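Local coordinates for protein putative pyridoxal phosphate-dependent transferase (Clostridium difficile, PDB 4DQ6) that is a putative pyridoxal-5'-phosphate-dependent transferase of the aminotransferase class I and II family and holds pyridoxal-5'-phosphate in a pocket, at residues A[37-43]-A[369-375]; A[79-83]-A[289-293]; A[82-86]-A[215-221]. One frame throughout, in Å; residues are numbered along the deposited sequence. Where two conformers were deposited one is given.

How the interactions relate
The three contacts join parts of one chain that are far apart in sequence. Interaction 1 is buried and borders the cofactor: the side chain of A40 lies about 5 Å from pyridoxal-5'-phosphate, and R369 is hydrogen-bonded to N175 of the pocket. The H216 side chain of interaction 3 is about 11 Å from the cofactor. Interactions 2 and 3 share R82 and R83 near the end of helix 70-84, and their centres are 12 Å apart; the helix turns one side to helix 289-313 and its end to the loop 215-221. Interactions 1 and 2 have centres 21 Å apart, yet M42 SD packs on W291 CH2 at 4.1 Å. Interactions 1 and 3 stay about 12 Å apart at their nearest atoms.

Interaction 1 of 3, residues A[37-43]-A[369-375]; sequences MWVADMD and RINLACP
N371 carries this contact by placing its amide inside the bend of 37-43. Its ND2 donates to two backbone carbonyls, V39 O and D41 O, each at 2.8 Å; the first lies in the amide plane and the second is tilted from it. V39 O also accepts from D41 N, on the opposite face of its carbonyl plane from ND2. With CG anti to the backbone N (chi1 -177°), the amide reaches across while OD1 turns back to accept from A373 N at 2.9 Å, an Asx turn. Both ends of the amide are thus engaged, which fixes its rotation. N371 N donates to M37 O, and farther on D43 N donates to A373 O at 2.9 Å, almost in line with the C=O bond. A40 and A373 are each the centre of an inverse gamma turn. Here strand 367-371 of the small antiparallel sheet meets the loop after strand 35-36, beside the pyridoxal-5'-phosphate pocket. At the strand side, R369 NH2 donates to W38 O at 3.1 Å, W38 O lying in the guanidinium plane, and water 1 joins R369 NE to the same carbonyl. R369 NH1 is hydrogen-bonded to N175 of that pocket. M37, bent at chi2 and chi3, brings CE to 3.8 Å from C374 SG. Farther out, R14 forms salt bridges with D41 and D43, and K21 with D43.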
loop_
_atom_site.group_PDB
_atom_site.type_symbol
_atom_site.label_atom_id
_atom_site.label_comp_id
_atom_site.label_asym_id
_atom_site.label_seq_id
_atom_site.Cartn_x
_atom_site.Cartn_y
_atom_site.Cartn_z
ATOM N N MET A 37 21.357 11.198 9.934
ATOM C CA MET A 37 22.139 10.207 9.222
ATOM C C MET A 37 21.646 8.814 9.573
ATOM O O MET A 37 22.461 7.859 9.675
ATOM C CB MET A 37 23.620 10.316 9.622
ATOM C CG MET A 37 24.238 11.690 9.428
ATOM S SD MET A 37 24.473 12.199 7.716
ATOM C CE MET A 37 25.928 11.238 7.236
ATOM N N TRP A 38 20.349 8.705 9.752
ATOM C CA TRP A 38 19.799 7.506 10.399
ATOM C C TRP A 38 19.024 6.696 9.387
ATOM O O TRP A 38 19.588 5.803 8.722
ATOM C CB TRP A 38 19.043 7.900 11.696
ATOM C CG TRP A 38 17.841 8.828 11.516
ATOM C CD1 TRP A 38 17.818 10.147 11.029
ATOM C CD2 TRP A 38 16.458 8.541 11.886
ATOM N NE1 TRP A 38 16.548 10.639 11.027
ATOM C CE2 TRP A 38 15.689 9.729 11.553
ATOM C CE3 TRP A 38 15.787 7.430 12.420
ATOM C CZ2 TRP A 38 14.328 9.810 11.752
ATOM C CZ3 TRP A 38 14.406 7.515 12.603
ATOM C CH2 TRP A 38 13.688 8.697 12.305
ATOM N N VAL A 39 17.760 7.040 9.176
ATOM C CA VAL A 39 16.863 6.334 8.229
ATOM C C VAL A 39 17.534 6.075 6.878
ATOM O O VAL A 39 18.103 7.009 6.267
ATOM C CB VAL A 39 15.609 7.235 8.006
ATOM C CG1 VAL A 39 14.940 6.988 6.630
ATOM C CG2 VAL A 39 14.649 7.091 9.184
ATOM N N ALA A 40 17.391 4.879 6.324
ATOM C CA ALA A 40 17.948 4.505 5.019
ATOM C C ALA A 40 17.078 4.967 3.847
ATOM O O ALA A 40 16.432 4.171 3.159
ATOM C CB ALA A 40 18.157 2.957 4.991
ATOM N N ASP A 41 17.122 6.274 3.600
ATOM C CA ASP A 41 16.836 6.824 2.272
ATOM C C ASP A 41 17.944 7.818 2.020
ATOM O O ASP A 41 18.731 8.119 2.896
ATOM C CB ASP A 41 15.398 7.361 2.079
ATOM C CG ASP A 41 15.088 8.623 2.830
ATOM O OD1 ASP A 41 16.011 9.343 3.281
ATOM O OD2 ASP A 41 13.875 8.954 2.953
ATOM N N MET A 42 18.017 8.325 0.804
ATOM C CA MET A 42 19.164 9.111 0.434
ATOM C C MET A 42 18.830 10.580 0.381
ATOM O O MET A 42 17.694 10.963 0.034
ATOM C CB MET A 42 19.651 8.700 -0.965
ATOM C CG MET A 42 19.788 7.205 -1.273
ATOM S SD MET A 42 20.452 7.145 -3.008
ATOM C CE MET A 42 20.395 5.345 -3.236
ATOM N N ASP A 43 19.809 11.437 0.631
ATOM C CA ASP A 43 19.634 12.887 0.402
ATOM C C ASP A 43 20.161 13.277 -0.969
ATOM O O ASP A 43 20.937 14.276 -1.163
ATOM C CB ASP A 43 20.324 13.691 1.474
ATOM C CG ASP A 43 19.616 13.591 2.812
ATOM O OD1 ASP A 43 18.514 14.164 2.956
ATOM O OD2 ASP A 43 20.159 12.951 3.731
ATOM N N ARG A 369 25.046 3.006 13.447
ATOM C CA ARG A 369 24.929 2.986 11.988
ATOM C C ARG A 369 24.709 4.370 11.368
ATOM O O ARG A 369 23.842 5.126 11.788
ATOM C CB ARG A 369 23.806 2.035 11.577
ATOM C CG ARG A 369 23.893 1.533 10.166
ATOM C CD ARG A 369 22.574 0.973 9.663
ATOM N NE ARG A 369 21.522 1.990 9.497
ATOM C CZ ARG A 369 20.285 1.711 9.163
ATOM N NH1 ARG A 369 19.886 0.424 8.991
ATOM N NH2 ARG A 369 19.408 2.685 8.995
ATOM N N ILE A 370 25.558 4.633 10.382
ATOM C CA ILE A 370 25.640 5.928 9.726
ATOM C C ILE A 370 25.297 5.797 8.229
ATOM O O ILE A 370 25.898 5.008 7.513
ATOM C CB ILE A 370 27.011 6.578 9.868
ATOM C CG1 ILE A 370 27.521 6.498 11.320
ATOM C CG2 ILE A 370 26.924 8.031 9.441
ATOM C CD1 ILE A 370 28.915 7.020 11.566
ATOM N N ASN A 371 24.313 6.591 7.804
ATOM C CA ASN A 371 23.883 6.671 6.425
ATOM C C ASN A 371 24.748 7.578 5.561
ATOM O O ASN A 371 24.742 8.780 5.791
ATOM C CB ASN A 371 22.410 7.074 6.371
ATOM C CG ASN A 371 21.840 7.118 4.973
ATOM O OD1 ASN A 371 22.559 7.207 3.969
ATOM N ND2 ASN A 371 20.515 7.208 4.907
ATOM N N LEU A 372 25.483 7.008 4.598
ATOM C CA LEU A 372 26.420 7.772 3.753
ATOM C C LEU A 372 25.899 8.161 2.408
ATOM O O LEU A 372 26.679 8.658 1.553
ATOM C CB LEU A 372 27.748 6.991 3.650
ATOM C CG LEU A 372 28.833 7.431 4.641
ATOM C CD1 LEU A 372 28.326 7.400 6.084
ATOM C CD2 LEU A 372 30.111 6.599 4.440
ATOM N N ALA A 373 24.615 7.974 2.136
ATOM C CA ALA A 373 24.003 8.338 0.849
ATOM C C ALA A 373 23.543 9.767 0.950
ATOM O O ALA A 373 22.348 10.090 0.974
ATOM C CB ALA A 373 22.817 7.399 0.510
ATOM N N CYS A 374 24.537 10.667 1.012
ATOM C CA CYS A 374 24.250 12.095 1.154
ATOM C C CYS A 374 25.422 12.869 0.521
ATOM O O CYS A 374 26.491 12.298 0.333
ATOM C CB CYS A 374 24.074 12.508 2.597
ATOM S SG CYS A 374 25.523 12.248 3.637
ATOM N N PRO A 375 25.252 14.149 0.236
ATOM C CA PRO A 375 26.387 14.898 -0.307
ATOM C C PRO A 375 27.617 14.844 0.590
ATOM O O PRO A 375 27.499 14.843 1.818
ATOM C CB PRO A 375 25.833 16.327 -0.442
ATOM C CG PRO A 375 24.377 16.124 -0.675
ATOM C CD PRO A 375 24.010 14.952 0.190
HETATM O O HOH W 1 22.050 4.666 9.458
HETATM O O HOH W 2 16.389 2.342 8.111
#

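Interaction 2 of 3, residues A[79-83]-A[289-293]; sequences WLYRR and ESWLE
R83 and R82 reach from one helix to the carboxylates of E289 and E293 on another, each guanidinium presenting its edge. R83 meets E293 end-on, NH1 and NH2 both converging on the single oxygen OE2, with NH2 at 2.8 Å. The two side chains come from opposite directions, and the carboxylate is turned 51° from the guanidinium. NH1 uses the anti lone pair of that oxygen, while NH2 lies nearly along its C-O axis. The same NH1 also donates to E289 OE2 at 2.8 Å; here the planes stand almost perpendicular, 88° apart, although the acceptor remains close to the guanidinium plane. R82 takes the other oxygen of E289 side-on: NE and NH2 both donate to OE1, each at 3.2 Å and from the same face of the carboxylate. E289 therefore bridges the two arginines, one oxygen to each, its chain extended beyond CG so that the carboxylate reaches between them. R82 NH2 has a further acceptor in Y285 O. This four-residue salt-bridge network spans helices 70-84 and 289-313, whose local axes stay 14.0 Å apart, so long side chains and not close backbone packing join these two parts of the chain. Apolar packing accompanies the charges: L292 CD2 sits over one face of the R83 guanidinium, 3.8 Å from NH2, and at the same time reaches the edge of the W79 ring, with CZ2 at 3.8 Å. Chi1 of R83 (-53°) sets CG 3.5 Å above the centre of the W79 ring; the bends at chi2 and chi3 then direct the guanidinium to the acids. W79 NE1 is hydrogen-bonded to D208.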
loop_
_atom_site.group_PDB
_atom_site.type_symbol
_atom_site.label_atom_id
_atom_site.label_comp_id
_atom_site.label_asym_id
_atom_site.label_seq_id
_atom_site.Cartn_x
_atom_site.Cartn_y
_atom_site.Cartn_z
ATOM N N TRP A 79 16.347 -6.809 -15.567
ATOM C CA TRP A 79 17.328 -6.387 -14.527
ATOM C C TRP A 79 18.016 -7.523 -13.838
ATOM O O TRP A 79 19.226 -7.577 -13.706
ATOM C CB TRP A 79 16.589 -5.554 -13.495
ATOM C CG TRP A 79 17.501 -4.896 -12.510
ATOM C CD1 TRP A 79 17.719 -5.240 -11.179
ATOM C CD2 TRP A 79 18.233 -3.642 -12.698
ATOM N NE1 TRP A 79 18.577 -4.358 -10.592
ATOM C CE2 TRP A 79 18.894 -3.351 -11.458
ATOM C CE3 TRP A 79 18.430 -2.773 -13.781
ATOM C CZ2 TRP A 79 19.713 -2.222 -11.300
ATOM C CZ3 TRP A 79 19.195 -1.634 -13.596
ATOM C CH2 TRP A 79 19.857 -1.389 -12.385
ATOM N N LEU A 80 17.248 -8.492 -13.359
ATOM C CA LEU A 80 17.854 -9.547 -12.596
ATOM C C LEU A 80 18.819 -10.368 -13.470
ATOM O O LEU A 80 19.848 -10.843 -12.972
ATOM C CB LEU A 80 16.777 -10.463 -12.013
ATOM C CG LEU A 80 15.851 -9.865 -10.956
ATOM C CD1 LEU A 80 14.844 -10.879 -10.359
ATOM C CD2 LEU A 80 16.556 -9.092 -9.906
ATOM N N TYR A 81 18.481 -10.585 -14.735
ATOM C CA TYR A 81 19.452 -11.228 -15.596
ATOM C C TYR A 81 20.694 -10.381 -15.902
ATOM O O TYR A 81 21.801 -10.862 -15.759
ATOM C CB TYR A 81 18.836 -11.753 -16.909
ATOM C CG TYR A 81 19.859 -12.578 -17.638
ATOM C CD1 TYR A 81 20.195 -13.836 -17.191
ATOM C CD2 TYR A 81 20.541 -12.066 -18.714
ATOM C CE1 TYR A 81 21.166 -14.580 -17.821
ATOM C CE2 TYR A 81 21.509 -12.802 -19.350
ATOM C CZ TYR A 81 21.813 -14.053 -18.900
ATOM O OH TYR A 81 22.790 -14.767 -19.531
ATOM N N ARG A 82 20.493 -9.117 -16.263
ATOM C CA ARG A 82 21.603 -8.241 -16.672
ATOM C C ARG A 82 22.575 -8.022 -15.539
ATOM O O ARG A 82 23.775 -8.031 -15.719
ATOM C CB ARG A 82 21.123 -6.812 -16.939
ATOM C CG ARG A 82 20.096 -6.571 -18.005
ATOM C CD ARG A 82 20.466 -5.305 -18.753
ATOM N NE ARG A 82 20.268 -4.020 -18.078
ATOM C CZ ARG A 82 19.103 -3.539 -17.658
ATOM N NH1 ARG A 82 18.008 -4.263 -17.733
ATOM N NH2 ARG A 82 19.045 -2.342 -17.132
ATOM N N ARG A 83 22.009 -7.736 -14.382
ATOM C CA ARG A 83 22.795 -7.337 -13.237
ATOM C C ARG A 83 23.320 -8.489 -12.408
ATOM O O ARG A 83 24.400 -8.403 -11.880
ATOM C CB ARG A 83 21.999 -6.376 -12.352
ATOM C CG ARG A 83 21.434 -5.172 -13.091
ATOM C CD ARG A 83 22.491 -4.137 -13.448
ATOM N NE ARG A 83 23.252 -3.657 -12.294
ATOM C CZ ARG A 83 24.286 -2.833 -12.382
ATOM N NH1 ARG A 83 24.685 -2.403 -13.563
ATOM N NH2 ARG A 83 24.915 -2.429 -11.299
ATOM N N GLU A 289 20.422 2.519 -15.038
ATOM C CA GLU A 289 21.721 1.915 -14.843
ATOM C C GLU A 289 22.888 2.926 -14.778
ATOM O O GLU A 289 23.754 2.804 -13.892
ATOM C CB GLU A 289 21.977 0.838 -15.880
ATOM C CG GLU A 289 23.115 -0.114 -15.569
ATOM C CD GLU A 289 23.082 -1.381 -16.453
ATOM O OE1 GLU A 289 22.171 -1.509 -17.307
ATOM O OE2 GLU A 289 23.977 -2.217 -16.278
ATOM N N SER A 290 22.892 3.921 -15.667
ATOM C CA SER A 290 23.983 4.875 -15.670
ATOM C C SER A 290 24.014 5.724 -14.388
ATOM O O SER A 290 25.075 5.945 -13.814
ATOM C CB SER A 290 23.975 5.724 -16.932
ATOM O OG SER A 290 24.385 4.933 -18.039
ATOM N N TRP A 291 22.852 6.172 -13.948
ATOM C CA TRP A 291 22.734 6.817 -12.631
ATOM C C TRP A 291 23.203 5.929 -11.510
ATOM O O TRP A 291 23.992 6.387 -10.656
ATOM C CB TRP A 291 21.306 7.331 -12.410
ATOM C CG TRP A 291 21.170 8.065 -11.129
ATOM C CD1 TRP A 291 21.283 9.455 -10.894
ATOM C CD2 TRP A 291 20.908 7.463 -9.811
ATOM N NE1 TRP A 291 21.087 9.716 -9.572
ATOM C CE2 TRP A 291 20.871 8.574 -8.866
ATOM C CE3 TRP A 291 20.713 6.171 -9.342
ATOM C CZ2 TRP A 291 20.630 8.402 -7.536
ATOM C CZ3 TRP A 291 20.461 6.010 -7.995
ATOM C CH2 TRP A 291 20.444 7.096 -7.099
ATOM N N LEU A 292 22.799 4.643 -11.512
ATOM C CA LEU A 292 23.229 3.782 -10.479
ATOM C C LEU A 292 24.774 3.599 -10.443
ATOM O O LEU A 292 25.378 3.681 -9.378
ATOM C CB LEU A 292 22.546 2.420 -10.595
ATOM C CG LEU A 292 23.107 1.387 -9.665
ATOM C CD1 LEU A 292 22.896 1.694 -8.173
ATOM C CD2 LEU A 292 22.436 0.022 -9.911
ATOM N N GLU A 293 25.412 3.458 -11.600
ATOM C CA GLU A 293 26.858 3.260 -11.612
ATOM C C GLU A 293 27.543 4.540 -11.064
ATOM O O GLU A 293 28.526 4.465 -10.310
ATOM C CB GLU A 293 27.351 2.862 -13.003
ATOM C CG GLU A 293 26.915 1.468 -13.447
ATOM C CD GLU A 293 27.443 0.315 -12.611
ATOM O OE1 GLU A 293 28.562 0.397 -12.030
ATOM O OE2 GLU A 293 26.760 -0.739 -12.530
#

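Interaction 3 of 3, residues A[82-86]-A[215-221]; sequences RRHNW and KHIPMAS
H216 and H84 form a T-shaped pair, the edge of H216 directed at the face of H84, with centroids 5.0 Å apart and planes at 68°. The touching atom is H216 CD2, offset toward the rim and 3.8 Å from H84 ND1; R83 CB covers the opposite face of H84. H216 NE2, next to CD2, is hydrogen-bonded to E204, which would hold the imidazole's rotation.

P218 CB and S221 CB make CH-pi contacts over the six- and five-membered rings of W86, S221 CB 3.8 Å from its centroid; A220 CB packs 3.6 Å from W86 CZ2. A chi1 of -178° swings the indole away from its own amide nitrogen and across to 218-221. S221 OG donates to P218 O in the carbonyl plane, and S221 N shares this acceptor.

Several waters link polar atoms of the two segments. Water 3 connects H84 ND1, K215 NZ and H216 O; water 4 joins H84 O to H216 O; and water 6 accepts from W86 NE1 and donates to A220 O.

This fastens the C-terminal end of helix 70-84 to the loop between strand 199-203 and helix 224-228, beside the mixed seven-stranded sheet of the fold-type-I architecture of pyridoxal-phosphate enzymes.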
loop_
_atom_site.group_PDB
_atom_site.type_symbol
_atom_site.label_atom_id
_atom_site.label_comp_id
_atom_site.label_asym_id
_atom_site.label_seq_id
_atom_site.Cartn_x
_atom_site.Cartn_y
_atom_site.Cartn_z
ATOM N N ARG A 82 20.493 -9.117 -16.263
ATOM C CA ARG A 82 21.603 -8.241 -16.672
ATOM C C ARG A 82 22.575 -8.022 -15.539
ATOM O O ARG A 82 23.775 -8.031 -15.719
ATOM C CB ARG A 82 21.123 -6.812 -16.939
ATOM C CG ARG A 82 20.096 -6.571 -18.005
ATOM C CD ARG A 82 20.466 -5.305 -18.753
ATOM N NE ARG A 82 20.268 -4.020 -18.078
ATOM C CZ ARG A 82 19.103 -3.539 -17.658
ATOM N NH1 ARG A 82 18.008 -4.263 -17.733
ATOM N NH2 ARG A 82 19.045 -2.342 -17.132
ATOM N N ARG A 83 22.009 -7.736 -14.382
ATOM C CA ARG A 83 22.795 -7.337 -13.237
ATOM C C ARG A 83 23.320 -8.489 -12.408
ATOM O O ARG A 83 24.400 -8.403 -11.880
ATOM C CB ARG A 83 21.999 -6.376 -12.352
ATOM C CG ARG A 83 21.434 -5.172 -13.091
ATOM C CD ARG A 83 22.491 -4.137 -13.448
ATOM N NE ARG A 83 23.252 -3.657 -12.294
ATOM C CZ ARG A 83 24.286 -2.833 -12.382
ATOM N NH1 ARG A 83 24.685 -2.403 -13.563
ATOM N NH2 ARG A 83 24.915 -2.429 -11.299
ATOM N N HIS A 84 22.533 -9.557 -12.286
ATOM C CA HIS A 84 22.888 -10.630 -11.343
ATOM C C HIS A 84 23.060 -11.954 -12.004
ATOM O O HIS A 84 23.346 -12.944 -11.316
ATOM C CB HIS A 84 21.852 -10.756 -10.277
ATOM C CG HIS A 84 21.554 -9.475 -9.574
ATOM N ND1 HIS A 84 22.523 -8.736 -8.995
ATOM C CD2 HIS A 84 20.368 -8.836 -9.324
ATOM C CE1 HIS A 84 21.969 -7.640 -8.455
ATOM N NE2 HIS A 84 20.653 -7.703 -8.663
ATOM N N ASN A 85 22.896 -12.038 -13.308
ATOM C CA ASN A 85 22.971 -13.313 -14.024
ATOM C C ASN A 85 22.003 -14.345 -13.445
ATOM O O ASN A 85 22.288 -15.543 -13.427
ATOM C CB ASN A 85 24.400 -13.864 -13.985
ATOM C CG ASN A 85 24.733 -14.683 -15.211
ATOM O OD1 ASN A 85 24.311 -14.381 -16.364
ATOM N ND2 ASN A 85 25.532 -15.737 -14.996
ATOM N N TRP A 86 20.832 -13.889 -13.066
ATOM C CA TRP A 86 19.805 -14.743 -12.509
ATOM C C TRP A 86 18.615 -14.682 -13.442
ATOM O O TRP A 86 17.982 -13.612 -13.587
ATOM C CB TRP A 86 19.443 -14.240 -11.128
ATOM C CG TRP A 86 18.431 -15.085 -10.447
ATOM C CD1 TRP A 86 18.178 -16.422 -10.639
ATOM C CD2 TRP A 86 17.538 -14.657 -9.403
ATOM N NE1 TRP A 86 17.164 -16.846 -9.806
ATOM C CE2 TRP A 86 16.773 -15.819 -9.014
ATOM C CE3 TRP A 86 17.322 -13.451 -8.755
ATOM C CZ2 TRP A 86 15.766 -15.730 -8.077
ATOM C CZ3 TRP A 86 16.305 -13.389 -7.798
ATOM C CH2 TRP A 86 15.600 -14.510 -7.456
ATOM N N LYS A 215 30.292 -8.847 -5.439
ATOM C CA LYS A 215 29.230 -9.197 -6.367
ATOM C C LYS A 215 28.067 -9.803 -5.624
ATOM O O LYS A 215 28.244 -10.744 -4.850
ATOM C CB LYS A 215 29.715 -10.170 -7.469
ATOM C CG LYS A 215 28.761 -10.075 -8.647
ATOM C CD LYS A 215 29.140 -10.921 -9.866
ATOM C CE LYS A 215 27.918 -11.194 -10.774
ATOM N NZ LYS A 215 27.071 -10.048 -11.285
ATOM N N HIS A 216 26.870 -9.265 -5.823
ATOM C CA HIS A 216 25.678 -9.860 -5.275
ATOM C C HIS A 216 25.375 -11.195 -5.908
ATOM O O HIS A 216 25.305 -11.311 -7.149
ATOM C CB HIS A 216 24.470 -8.947 -5.427
ATOM C CG HIS A 216 23.246 -9.507 -4.843
ATOM N ND1 HIS A 216 23.066 -9.600 -3.504
ATOM C CD2 HIS A 216 22.119 -10.058 -5.441
ATOM C CE1 HIS A 216 21.882 -10.216 -3.270
ATOM N NE2 HIS A 216 21.328 -10.538 -4.444
ATOM N N ILE A 217 25.118 -12.188 -5.059
ATOM C CA ILE A 217 24.663 -13.531 -5.472
ATOM C C ILE A 217 23.287 -13.793 -4.863
ATOM O O ILE A 217 23.194 -13.961 -3.646
ATOM C CB ILE A 217 25.618 -14.617 -4.919
ATOM C CG1 ILE A 217 27.069 -14.342 -5.296
ATOM C CG2 ILE A 217 25.158 -16.005 -5.344
ATOM C CD1 ILE A 217 27.355 -14.258 -6.764
ATOM N N PRO A 218 22.221 -13.831 -5.651
ATOM C CA PRO A 218 20.929 -14.176 -5.121
ATOM C C PRO A 218 21.034 -15.610 -4.612
ATOM O O PRO A 218 21.478 -16.509 -5.334
ATOM C CB PRO A 218 19.981 -13.994 -6.326
ATOM C CG PRO A 218 20.755 -13.069 -7.230
ATOM C CD PRO A 218 22.160 -13.418 -7.049
ATOM N N MET A 219 20.522 -15.832 -3.412
ATOM C CA MET A 219 20.565 -17.166 -2.889
ATOM C C MET A 219 19.886 -18.179 -3.799
ATOM O O MET A 219 20.353 -19.309 -4.000
ATOM C CB MET A 219 19.905 -17.152 -1.516
ATOM C CG MET A 219 19.664 -18.514 -0.879
ATOM S SD MET A 219 21.138 -19.515 -0.481
ATOM C CE MET A 219 21.284 -19.125 1.265
ATOM N N ALA A 220 18.737 -17.804 -4.323
ATOM C CA ALA A 220 17.961 -18.701 -5.180
ATOM C C ALA A 220 18.639 -19.000 -6.509
ATOM O O ALA A 220 18.217 -19.931 -7.202
ATOM C CB ALA A 220 16.602 -18.050 -5.475
ATOM N N SER A 221 19.673 -18.244 -6.875
ATOM C CA SER A 221 20.327 -18.352 -8.177
ATOM C C SER A 221 21.415 -19.443 -8.233
ATOM O O SER A 221 21.959 -19.750 -9.291
ATOM C CB SER A 221 20.960 -17.009 -8.586
ATOM O OG SER A 221 22.172 -16.742 -7.888
HETATM O O HOH W 3 25.263 -9.454 -9.024
HETATM O O HOH W 4 25.118 -13.254 -9.189
HETATM O O HOH W 5 21.928 -18.642 -11.874
HETATM O O HOH W 6 17.007 -19.521 -9.718
#